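Local structure of salivary nitrophorin (Cimex lectularius, 2IMQ) at residues 7-12 / 129-134; 220-225 / 239-244. The protein binds one heme b per chain and delivers nitric oxide into the bite wound as the bed bug feeds, dilating the host's blood vessels. All blocks are in the same frame, centred on the assembly; numbering follows the deposited sequence.

Contact 1: residues 7-12 / 129-134; sequences LSVHTV and FSFTTS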
ATOM      1  N   LEU A   7     -10.396  12.205  10.854  1.00 23.72           N
ATOM      2  CA  LEU A   7      -9.119  12.463  10.292  1.00 22.63           C
ATOM      3  C   LEU A   7      -9.118  11.909   8.878  1.00 22.54           C
ATOM      4  O   LEU A   7      -9.878  10.963   8.550  1.00 23.57           O
ATOM      5  CB  LEU A   7      -8.008  11.820  11.136  1.00 22.53           C
ATOM      6  CG  LEU A   7      -7.829  12.333  12.572  1.00 25.35           C
ATOM      7  CD1 LEU A   7      -6.955  11.445  13.381  1.00 27.74           C
ATOM      8  CD2 LEU A   7      -7.297  13.745  12.538  1.00 27.02           C
ATOM      9  N   SER A   8      -8.244  12.461   8.050  1.00 21.31           N
ATOM     10  CA  SER A   8      -8.019  11.930   6.689  1.00 21.43           C
ATOM     11  C   SER A   8      -6.663  11.262   6.548  1.00 20.32           C
ATOM     12  O   SER A   8      -5.692  11.651   7.171  1.00 19.94           O
ATOM     13  CB  SER A   8      -8.160  13.016   5.655  1.00 24.32           C
ATOM     14  OG  SER A   8      -7.255  14.040   5.875  1.00 30.78           O
ATOM     15  N   VAL A   9      -6.652  10.202   5.755  1.00 17.71           N
ATOM     16  CA  VAL A   9      -5.476   9.391   5.544  1.00 18.33           C
ATOM     17  C   VAL A   9      -5.350   9.209   4.056  1.00 16.59           C
ATOM     18  O   VAL A   9      -6.343   8.896   3.388  1.00 18.15           O
ATOM     19  CB  VAL A   9      -5.619   7.959   6.191  1.00 18.62           C
ATOM     20  CG1 VAL A   9      -4.369   7.090   5.929  1.00 19.21           C
ATOM     21  CG2 VAL A   9      -5.942   8.087   7.649  1.00 19.81           C
ATOM     22  N   HIS A  10      -4.148   9.461   3.530  1.00 17.17           N
ATOM     23  CA  HIS A  10      -3.782   9.080   2.150  1.00 16.66           C
ATOM     24  C   HIS A  10      -2.767   7.973   2.221  1.00 17.30           C
ATOM     25  O   HIS A  10      -1.826   8.043   3.009  1.00 17.31           O
ATOM     26  CB  HIS A  10      -3.160  10.266   1.387  1.00 18.42           C
ATOM     27  CG  HIS A  10      -4.135  11.349   1.031  1.00 18.28           C
ATOM     28  ND1 HIS A  10      -3.836  12.350   0.122  1.00 18.68           N
ATOM     29  CD2 HIS A  10      -5.401  11.580   1.458  1.00 19.16           C
ATOM     30  CE1 HIS A  10      -4.881  13.155   0.023  1.00 20.82           C
ATOM     31  NE2 HIS A  10      -5.836  12.725   0.833  1.00 21.72           N
ATOM     32  N   THR A  11      -2.963   6.965   1.403  1.00 16.08           N
ATOM     33  CA  THR A  11      -1.971   5.923   1.219  1.00 16.19           C
ATOM     34  C   THR A  11      -1.599   5.815  -0.228  1.00 14.55           C
ATOM     35  O   THR A  11      -2.446   5.988  -1.114  1.00 16.53           O
ATOM     36  CB  THR A  11      -2.508   4.548   1.720  1.00 16.46           C
ATOM     37  OG1 THR A  11      -3.613   4.102   0.927  1.00 16.89           O
ATOM     38  CG2 THR A  11      -2.970   4.636   3.167  1.00 17.78           C
ATOM     39  N   VAL A  12      -0.342   5.509  -0.486  1.00 15.69           N
ATOM     40  CA  VAL A  12       0.075   5.167  -1.816  1.00 15.14           C
ATOM     41  C   VAL A  12       0.992   3.992  -1.787  1.00 15.28           C
ATOM     42  O   VAL A  12       1.881   3.927  -0.932  1.00 16.07           O
ATOM     43  CB  VAL A  12       0.688   6.402  -2.563  1.00 17.36           C
ATOM     44  CG1 VAL A  12       1.973   6.889  -1.913  1.00 18.25           C
ATOM     45  CG2 VAL A  12       0.927   6.114  -4.015  1.00 17.55           C
ATOM     46  N   PHE A 129      -3.529   3.561  15.181  1.00 20.46           N
ATOM     47  CA  PHE A 129      -3.373   3.325  13.721  1.00 18.81           C
ATOM     48  C   PHE A 129      -2.301   2.288  13.478  1.00 18.99           C
ATOM     49  O   PHE A 129      -1.263   2.312  14.127  1.00 19.28           O
ATOM     50  CB  PHE A 129      -2.937   4.612  12.998  1.00 20.39           C
ATOM     51  CG  PHE A 129      -3.991   5.647  12.889  1.00 20.15           C
ATOM     52  CD1 PHE A 129      -4.335   6.440  13.988  1.00 22.70           C
ATOM     53  CD2 PHE A 129      -4.637   5.871  11.695  1.00 23.12           C
ATOM     54  CE1 PHE A 129      -5.318   7.414  13.894  1.00 24.05           C
ATOM     55  CE2 PHE A 129      -5.607   6.836  11.586  1.00 23.76           C
ATOM     56  CZ  PHE A 129      -5.940   7.625  12.712  1.00 25.70           C
ATOM     57  N   SER A 130      -2.524   1.401  12.499  1.00 17.38           N
ATOM     58  CA  SER A 130      -1.500   0.483  12.036  1.00 17.72           C
ATOM     59  C   SER A 130      -1.525   0.511  10.522  1.00 16.36           C
ATOM     60  O   SER A 130      -2.566   0.441   9.936  1.00 18.54           O
ATOM     61  CB  SER A 130      -1.739  -0.972  12.526  1.00 17.71           C
ATOM     62  OG  SER A 130      -1.644  -1.078  13.950  1.00 20.20           O
ATOM     63  N   PHE A 131      -0.335   0.588   9.995  1.00 16.50           N
ATOM     64  CA  PHE A 131      -0.056   0.489   8.550  1.00 15.96           C
ATOM     65  C   PHE A 131       0.868  -0.671   8.251  1.00 16.20           C
ATOM     66  O   PHE A 131       1.954  -0.762   8.819  1.00 16.84           O
ATOM     67  CB  PHE A 131       0.590   1.781   8.031  1.00 16.35           C
ATOM     68  CG  PHE A 131      -0.334   2.956   8.077  1.00 15.32           C
ATOM     69  CD1 PHE A 131      -0.515   3.671   9.259  1.00 18.52           C
ATOM     70  CD2 PHE A 131      -1.129   3.266   6.998  1.00 16.64           C
ATOM     71  CE1 PHE A 131      -1.398   4.722   9.294  1.00 18.26           C
ATOM     72  CE2 PHE A 131      -2.001   4.316   7.039  1.00 16.40           C
ATOM     73  CZ  PHE A 131      -2.156   5.036   8.196  1.00 18.07           C
ATOM     74  N   THR A 132       0.434  -1.572   7.365  1.00 15.03           N
ATOM     75  CA  THR A 132       1.173  -2.724   6.954  1.00 15.21           C
ATOM     76  C   THR A 132       1.484  -2.649   5.478  1.00 14.10           C
ATOM     77  O   THR A 132       0.650  -2.270   4.683  1.00 14.12           O
ATOM     78  CB  THR A 132       0.344  -3.995   7.225  1.00 15.47           C
ATOM     79  OG1 THR A 132       0.165  -4.098   8.624  1.00 17.72           O
ATOM     80  CG2 THR A 132       1.013  -5.271   6.740  1.00 16.64           C
ATOM     81  N   THR A 133       2.682  -3.092   5.157  1.00 14.27           N
ATOM     82  CA  THR A 133       2.977  -3.527   3.775  1.00 14.22           C
ATOM     83  C   THR A 133       3.576  -4.940   3.784  1.00 14.42           C
ATOM     84  O   THR A 133       4.096  -5.393   4.811  1.00 16.41           O
ATOM     85  CB  THR A 133       3.875  -2.508   3.032  1.00 15.29           C
ATOM     86  OG1 THR A 133       3.842  -2.764   1.609  1.00 15.20           O
ATOM     87  CG2 THR A 133       5.287  -2.548   3.446  1.00 16.00           C
ATOM     88  N   SER A 134       3.511  -5.639   2.657  1.00 14.30           N
ATOM     89  CA  SER A 134       3.989  -6.991   2.595  1.00 13.98           C
ATOM     90  C   SER A 134       4.430  -7.312   1.194  1.00 14.43           C
ATOM     91  O   SER A 134       4.080  -6.624   0.224  1.00 16.18           O
ATOM     92  CB  SER A 134       2.918  -7.934   3.076  1.00 15.42           C
ATOM     93  OG  SER A 134       1.753  -7.838   2.243  1.00 15.52           O
TER
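Val9 uses both of its methyls to meet two phenylalanines across the interface. CG1, anti to the backbone N (chi1 179°), abuts the rim of the Phe131 ring in the ring plane, 3.8 Å from Phe131 CZ and equally near CE2. CG2, on the other branch, lies 4.1 Å from Phe129 CE2, approaching that ring obliquely, the two side chains running by one another in opposite senses. Leu7 reaches the same ring with one methyl, CD1, 4.0 Å from Phe129 CZ. Phe131 CE2 receives a second aliphatic neighbour, the Thr11 methyl CG2, at 4.0 Å and again near the ring plane. Phe129 and Phe131 both start toward 7-12, and with CG anti to the carbonyl carbon their rings lean the same way. The strands belong to different sheets of the beta-sandwich of the DNase I-like fold: 6-17 lies inside the six-stranded sheet and 127-135 inside the five-stranded one. Their segment axes run 10.5 Å apart and only 9° from parallel, a separation bridged by side chains alone. Across the five-stranded sheet, Phe129 meets Phe122 and Phe165 of the flanking strands, and Phe131 meets Phe167. Phe131 also touches Val39 and Ala41 of strand 39-46, next to strand 6-17. On 7-12, Ser8 and His10 start away from strand 127-135, and His10 ND1 hydrogen-bonds Leu29 O.

Contact 2: residues 220-225 / 239-244; sequences FKPTYK and PSWTDR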
ATOM      1  N   PHE A 220     -10.855   1.500 -11.758  1.00 16.63           N
ATOM      2  CA  PHE A 220      -9.774   1.706 -12.653  1.00 17.26           C
ATOM      3  C   PHE A 220      -9.342   0.374 -13.240  1.00 14.70           C
ATOM      4  O   PHE A 220      -9.490  -0.704 -12.664  1.00 15.14           O
ATOM      5  CB  PHE A 220      -8.613   2.416 -11.955  1.00 16.68           C
ATOM      6  CG  PHE A 220      -8.170   1.807 -10.630  1.00 16.63           C
ATOM      7  CD1 PHE A 220      -7.106   0.936 -10.567  1.00 15.92           C
ATOM      8  CD2 PHE A 220      -8.788   2.171  -9.456  1.00 17.43           C
ATOM      9  CE1 PHE A 220      -6.695   0.416  -9.350  1.00 16.50           C
ATOM     10  CE2 PHE A 220      -8.396   1.653  -8.265  1.00 16.97           C
ATOM     11  CZ  PHE A 220      -7.320   0.778  -8.224  1.00 15.96           C
ATOM     12  N   LYS A 221      -8.715   0.485 -14.403  1.00 16.43           N
ATOM     13  CA  LYS A 221      -8.217  -0.638 -15.129  1.00 16.75           C
ATOM     14  C   LYS A 221      -7.005  -1.240 -14.419  1.00 14.93           C
ATOM     15  O   LYS A 221      -6.403  -0.595 -13.569  1.00 15.13           O
ATOM     16  CB  LYS A 221      -7.853  -0.281 -16.557  1.00 18.31           C
ATOM     17  CG  LYS A 221      -9.089   0.130 -17.297  1.00 21.12           C
ATOM     18  CD  LYS A 221      -8.753   0.650 -18.648  1.00 24.22           C
ATOM     19  CE  LYS A 221     -10.019   1.138 -19.343  1.00 29.13           C
ATOM     20  NZ  LYS A 221     -11.151   0.198 -19.347  1.00 32.32           N
ATOM     21  N   PRO A 222      -6.723  -2.507 -14.692  1.00 13.63           N
ATOM     22  CA  PRO A 222      -5.572  -3.139 -14.092  1.00 14.14           C
ATOM     23  C   PRO A 222      -4.346  -2.265 -14.154  1.00 13.37           C
ATOM     24  O   PRO A 222      -4.096  -1.603 -15.164  1.00 14.26           O
ATOM     25  CB  PRO A 222      -5.418  -4.399 -14.916  1.00 14.37           C
ATOM     26  CG  PRO A 222      -6.860  -4.743 -15.233  1.00 15.41           C
ATOM     27  CD  PRO A 222      -7.477  -3.430 -15.546  1.00 14.88           C
ATOM     28  N   THR A 223      -3.514  -2.352 -13.127  1.00 13.58           N
ATOM     29  CA  THR A 223      -2.341  -1.491 -12.997  1.00 14.20           C
ATOM     30  C   THR A 223      -1.033  -2.168 -13.451  1.00 13.82           C
ATOM     31  O   THR A 223       0.047  -1.581 -13.352  1.00 16.33           O
ATOM     32  CB  THR A 223      -2.192  -1.052 -11.553  1.00 14.80           C
ATOM     33  OG1 THR A 223      -2.070  -2.209 -10.694  1.00 14.87           O
ATOM     34  CG2 THR A 223      -3.372  -0.206 -11.116  1.00 15.90           C
ATOM     35  N   TYR A 224      -1.133  -3.347 -14.019  1.00 14.08           N
ATOM     36  CA  TYR A 224      -0.052  -4.160 -14.438  1.00 14.18           C
ATOM     37  C   TYR A 224      -0.573  -5.091 -15.538  1.00 14.29           C
ATOM     38  O   TYR A 224      -1.753  -5.417 -15.537  1.00 15.45           O
ATOM     39  CB  TYR A 224       0.466  -4.968 -13.243  1.00 15.64           C
ATOM     40  CG  TYR A 224       1.411  -6.056 -13.447  1.00 15.08           C
ATOM     41  CD1 TYR A 224       2.780  -5.840 -13.465  1.00 17.11           C
ATOM     42  CD2 TYR A 224       0.949  -7.350 -13.622  1.00 16.73           C
ATOM     43  CE1 TYR A 224       3.673  -6.891 -13.607  1.00 19.43           C
ATOM     44  CE2 TYR A 224       1.826  -8.413 -13.691  1.00 19.57           C
ATOM     45  CZ  TYR A 224       3.192  -8.175 -13.729  1.00 20.22           C
ATOM     46  OH  TYR A 224       4.110  -9.193 -13.884  1.00 26.17           O
ATOM     47  N   LYS A 225       0.232  -5.516 -16.475  1.00 15.31           N
ATOM     48  CA  LYS A 225       1.606  -5.125 -16.705  1.00 17.07           C
ATOM     49  C   LYS A 225       1.662  -4.246 -17.928  1.00 18.56           C
ATOM     50  O   LYS A 225       1.164  -4.649 -18.981  1.00 20.13           O
ATOM     51  CB  LYS A 225       2.426  -6.391 -16.941  1.00 17.72           C
ATOM     52  CG  LYS A 225       3.921  -6.213 -17.224  1.00 20.61           C
ATOM     53  CD  LYS A 225       4.508  -7.572 -17.509  1.00 25.32           C
ATOM     54  CE  LYS A 225       5.966  -7.569 -17.810  1.00 30.71           C
ATOM     55  NZ  LYS A 225       6.459  -8.970 -18.169  1.00 32.41           N
ATOM     56  N   PRO A 239      -3.414  -8.959 -17.423  1.00 13.80           N
ATOM     57  CA  PRO A 239      -3.616  -7.714 -16.704  1.00 13.15           C
ATOM     58  C   PRO A 239      -4.230  -7.960 -15.337  1.00 12.62           C
ATOM     59  O   PRO A 239      -5.218  -8.673 -15.188  1.00 13.50           O
ATOM     60  CB  PRO A 239      -4.596  -6.931 -17.627  1.00 14.40           C
ATOM     61  CG  PRO A 239      -4.253  -7.394 -19.016  1.00 15.83           C
ATOM     62  CD  PRO A 239      -3.926  -8.882 -18.802  1.00 13.48           C
ATOM     63  N   SER A 240      -3.644  -7.316 -14.326  1.00 12.44           N
ATOM     64  CA  SER A 240      -4.008  -7.530 -12.939  1.00 11.82           C
ATOM     65  C   SER A 240      -3.916  -6.257 -12.130  1.00 11.98           C
ATOM     66  O   SER A 240      -3.223  -5.317 -12.529  1.00 12.81           O
ATOM     67  CB  SER A 240      -3.078  -8.582 -12.286  1.00 13.25           C
ATOM     68  OG  SER A 240      -3.219  -9.834 -12.867  1.00 13.68           O
ATOM     69  N   TRP A 241      -4.571  -6.300 -10.968  1.00 12.22           N
ATOM     70  CA  TRP A 241      -4.479  -5.270  -9.950  1.00 11.92           C
ATOM     71  C   TRP A 241      -3.428  -5.700  -8.947  1.00 12.60           C
ATOM     72  O   TRP A 241      -3.663  -6.600  -8.128  1.00 13.28           O
ATOM     73  CB  TRP A 241      -5.823  -5.053  -9.322  1.00 13.34           C
ATOM     74  CG  TRP A 241      -6.777  -4.355 -10.257  1.00 12.82           C
ATOM     75  CD1 TRP A 241      -6.873  -3.028 -10.492  1.00 13.52           C
ATOM     76  CD2 TRP A 241      -7.808  -4.978 -11.034  1.00 12.70           C
ATOM     77  NE1 TRP A 241      -7.868  -2.798 -11.409  1.00 14.81           N
ATOM     78  CE2 TRP A 241      -8.473  -3.976 -11.731  1.00 13.15           C
ATOM     79  CE3 TRP A 241      -8.202  -6.303 -11.238  1.00 14.70           C
ATOM     80  CZ2 TRP A 241      -9.536  -4.239 -12.558  1.00 15.80           C
ATOM     81  CZ3 TRP A 241      -9.266  -6.563 -12.077  1.00 15.38           C
ATOM     82  CH2 TRP A 241      -9.904  -5.517 -12.731  1.00 15.78           C
ATOM     83  N   THR A 242      -2.287  -5.067  -9.026  1.00 12.18           N
ATOM     84  CA  THR A 242      -1.135  -5.462  -8.218  1.00 13.58           C
ATOM     85  C   THR A 242      -1.079  -4.705  -6.898  1.00 13.28           C
ATOM     86  O   THR A 242      -1.365  -5.263  -5.830  1.00 14.31           O
ATOM     87  CB  THR A 242       0.109  -5.394  -9.038  1.00 13.69           C
ATOM     88  OG1 THR A 242       0.246  -4.088  -9.557  1.00 15.38           O
ATOM     89  CG2 THR A 242       0.016  -6.336 -10.183  1.00 14.92           C
ATOM     90  N   ASP A 243      -0.869  -3.409  -6.966  1.00 13.40           N
ATOM     91  CA  ASP A 243      -0.935  -2.552  -5.749  1.00 13.57           C
ATOM     92  C   ASP A 243      -2.375  -2.422  -5.276  1.00 13.04           C
ATOM     93  O   ASP A 243      -3.253  -2.085  -6.074  1.00 14.28           O
ATOM     94  CB  ASP A 243      -0.357  -1.185  -6.057  1.00 14.71           C
ATOM     95  CG  ASP A 243       1.158  -1.252  -6.124  1.00 17.25           C
ATOM     96  OD1 ASP A 243       1.782  -1.282  -5.008  1.00 17.71           O
ATOM     97  OD2 ASP A 243       1.822  -1.334  -7.193  1.00 18.29           O
ATOM     98  N   ARG A 244      -2.617  -2.653  -3.993  1.00 12.54           N
ATOM     99  CA  ARG A 244      -3.915  -2.632  -3.408  1.00 12.66           C
ATOM    100  C   ARG A 244      -3.852  -1.881  -2.110  1.00 13.03           C
ATOM    101  O   ARG A 244      -2.819  -1.794  -1.459  1.00 14.18           O
ATOM    102  CB  ARG A 244      -4.455  -4.067  -3.124  1.00 13.12           C
ATOM    103  CG  ARG A 244      -4.248  -5.053  -4.253  1.00 13.70           C
ATOM    104  CD  ARG A 244      -5.065  -4.802  -5.512  1.00 13.86           C
ATOM    105  NE  ARG A 244      -6.417  -5.285  -5.410  1.00 14.60           N
ATOM    106  CZ  ARG A 244      -6.821  -6.482  -5.793  1.00 13.53           C
ATOM    107  NH1 ARG A 244      -5.974  -7.350  -6.354  1.00 13.43           N
ATOM    108  NH2 ARG A 244      -8.089  -6.832  -5.585  1.00 15.09           N
TER
HETATM  109  O   HOH W   1      -4.139  -2.274  -8.673  1.00 14.91           O
HETATM  110  O   HOH W   2       0.255  -1.293  -9.407  1.00 17.42           O
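Thr223 OG1 is gripped by two waters: it accepts from water 1 at 2.9 Å and donates to water 2 at 2.8 Å. Water 1 also donates to Asp243 O; water 2 hydrogen-bonds Thr242 OG1, which has a further partner in His271 ND1, and donates to OD2 of Asp243, whose carboxylate is also held by Ser13 OG (at OD1) and Asn15 N (at OD2). The waters thus tie the 220-225 loop to the start of the edge strand 243-248 of the five-stranded sheet, in this DNase I-like fold. A single antiparallel bridge, the hydrogen-bonded pair Tyr224-Ser240, joins the backbones. Ser240 N gives a good bond to Tyr224 O (161° at the hydrogen), whereas Ser240 O receives only weak ones from Thr223 N and Tyr224 N. Trp241 NE1 donates to Phe220 O at 2.9 Å, the oxygen lying in the indole plane. Pro222 CA sits over one face of the five-membered indole ring in a CH-pi contact, 3.8 Å from its centroid, while the indole turns its edge to the Phe220 face in an offset edge-to-face pair. Leu195 and Met196 of helix 192-196 also pack on Trp241. With CG2 anti to its carbonyl carbon, Thr242 sets that methyl 3.4 Å from Tyr224 CB.

How the contacts relate
Contact 1 and contact 2 share the five-stranded sheet, which supplies 127-135 to the first and its outermost strand 243-248 to the second. Their centres are 19 Å apart and their nearest atoms about 6 Å apart, without touching. Both are buried; contact 1 is apolar between the two sheets, its centre about 7 Å from that of the chain, whereas contact 2, its centre at about 13 Å, adds polar bonds and bound water. Asp243 connects them indirectly: its carboxylate hydrogen-bonds Ser13 and Asn15 on strand 6-17, beyond segment 7-12. Both contacts lie away from the heme site; the heme, whose iron is bound by Cys60, is about 12 Å from the Thr11 side chain and about 10 Å from that of Asp243.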